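Local coordinates for BvnE (PDB 6U9I), which probably catalyses a stereoselective semipinacol rearrangement in the assembly of brevianamides in Penicillium brevicompactum, at residues F68-L71 and T72-K76. Sequence-based numbering, arbitrary orientation.
Sequences FKTL and TAQMK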
loop_
_atom_site.group_PDB
_atom_site.type_symbol
_atom_site.label_atom_id
_atom_site.label_comp_id
_atom_site.label_asym_id
_atom_site.label_seq_id
_atom_site.Cartn_x
_atom_site.Cartn_y
_atom_site.Cartn_z
ATOM N N PHE A 68 1.354 -14.188 -16.821
ATOM C CA PHE A 68 2.006 -15.133 -15.920
ATOM C C PHE A 68 2.699 -16.258 -16.682
ATOM O O PHE A 68 3.683 -16.818 -16.184
ATOM C CB PHE A 68 0.989 -15.691 -14.920
ATOM C CG PHE A 68 0.643 -14.724 -13.807
ATOM C CD1 PHE A 68 1.611 -13.875 -13.287
ATOM C CD2 PHE A 68 -0.641 -14.669 -13.278
ATOM C CE1 PHE A 68 1.303 -12.979 -12.259
ATOM C CE2 PHE A 68 -0.952 -13.788 -12.236
ATOM C CZ PHE A 68 0.025 -12.935 -11.738
ATOM N N LYS A 69 2.211 -16.608 -17.880
ATOM C CA LYS A 69 2.939 -17.573 -18.701
ATOM C C LYS A 69 4.348 -17.072 -18.995
ATOM O O LYS A 69 5.313 -17.845 -18.973
ATOM C CB LYS A 69 2.191 -17.842 -20.004
ATOM C CG LYS A 69 0.869 -18.558 -19.835
ATOM C CD LYS A 69 0.274 -18.896 -21.191
ATOM C CE LYS A 69 -1.043 -19.634 -21.029
ATOM N NZ LYS A 69 -1.568 -20.092 -22.343
ATOM N N THR A 70 4.483 -15.769 -19.244
ATOM C CA THR A 70 5.796 -15.170 -19.436
ATOM C C THR A 70 6.600 -15.177 -18.144
ATOM O O THR A 70 7.762 -15.604 -18.122
ATOM C CB THR A 70 5.636 -13.743 -19.966
ATOM O OG1 THR A 70 5.121 -13.796 -21.299
ATOM C CG2 THR A 70 6.966 -13.009 -19.964
ATOM N N LEU A 71 5.986 -14.716 -17.050
ATOM C CA LEU A 71 6.706 -14.590 -15.786
ATOM C C LEU A 71 7.185 -15.945 -15.280
ATOM O O LEU A 71 8.338 -16.085 -14.854
ATOM C CB LEU A 71 5.814 -13.910 -14.745
ATOM C CG LEU A 71 6.503 -13.542 -13.433
ATOM C CD1 LEU A 71 7.298 -12.268 -13.626
ATOM C CD2 LEU A 71 5.474 -13.348 -12.345
ATOM N N THR A 72 6.315 -16.961 -15.319
ATOM C CA THR A 72 6.706 -18.278 -14.829
ATOM C C THR A 72 7.739 -18.953 -15.724
ATOM O O THR A 72 8.369 -19.927 -15.291
ATOM C CB THR A 72 5.481 -19.192 -14.661
ATOM O OG1 THR A 72 4.797 -19.349 -15.915
ATOM C CG2 THR A 72 4.526 -18.607 -13.633
ATOM N N ALA A 73 7.927 -18.470 -16.952
ATOM C CA ALA A 73 8.989 -18.984 -17.808
ATOM C C ALA A 73 10.328 -18.297 -17.566
ATOM O O ALA A 73 11.368 -18.854 -17.933
ATOM C CB ALA A 73 8.607 -18.837 -19.281
ATOM N N GLN A 74 10.334 -17.114 -16.951
ATOM C CA GLN A 74 11.554 -16.338 -16.790
ATOM C C GLN A 74 12.078 -16.284 -15.363
ATOM O O GLN A 74 13.165 -15.738 -15.142
ATOM C CB GLN A 74 11.334 -14.903 -17.290
ATOM C CG GLN A 74 10.925 -14.838 -18.743
ATOM C CD GLN A 74 10.562 -13.436 -19.174
ATOM O OE1 GLN A 74 10.597 -12.499 -18.371
ATOM N NE2 GLN A 74 10.208 -13.281 -20.447
ATOM N N MET A 75 11.343 -16.812 -14.388
ATOM C CA MET A 75 11.757 -16.731 -13.001
ATOM C C MET A 75 11.596 -18.083 -12.324
ATOM O O MET A 75 10.753 -18.897 -12.711
ATOM C CB MET A 75 10.963 -15.656 -12.246
ATOM C CG MET A 75 10.949 -14.330 -12.991
ATOM S SD MET A 75 10.982 -12.908 -11.908
ATOM C CE MET A 75 9.490 -13.217 -10.977
ATOM N N LYS A 76 12.433 -18.312 -11.318
ATOM C CA LYS A 76 12.441 -19.546 -10.549
ATOM C C LYS A 76 12.377 -19.208 -9.066
ATOM O O LYS A 76 12.723 -18.101 -8.646
ATOM C CB LYS A 76 13.706 -20.390 -10.831
ATOM C CG LYS A 76 14.219 -20.305 -12.262
ATOM C CD LYS A 76 15.447 -19.390 -12.364
ATOM C CE LYS A 76 15.651 -18.850 -13.784
ATOM N NZ LYS A 76 16.889 -18.027 -13.880
#
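Thr72 grips the carbonyl of Phe68 twice: its N donates to Phe68 O at 2.8 Å, nearly straight at 170°, and its OG1 donates to that same oxygen, the two donors arriving from opposite faces of the carbonyl plane. The hydroxyl reaches back because OG1 sits between the backbone N and the carbonyl carbon (chi1 59°), which also sets CG2 3.2 Å from Phe68 O. With alanine in place of Thr72, Phe68 O would probably lose its second donor and a gap open beside Pro34 and Met37 of helix 34-37, which Thr72 packs against. Leu71 CD1 meets the methyl CE of Met75, four residues on, at 3.6 Å; buried Met75, bent at chi2 and chi3, turns its CE back against the leucine. The other side is looser and faces solvent: Gln74 runs extended alongside Thr70, and its NE2 lies 3.3 Å from the methyl CG2 of Thr70. Backbone bonds weaken here too: Ala73 N to Lys69 O is weak and long, 3.4 Å, while Gln74 N turns to Leu71 O at 3.1 Å. This is the last, loosely bonded turn of the amphipathic alpha-helix 61-74, where i to i+3 bonds appear before strand 78-82 of the mixed sheet.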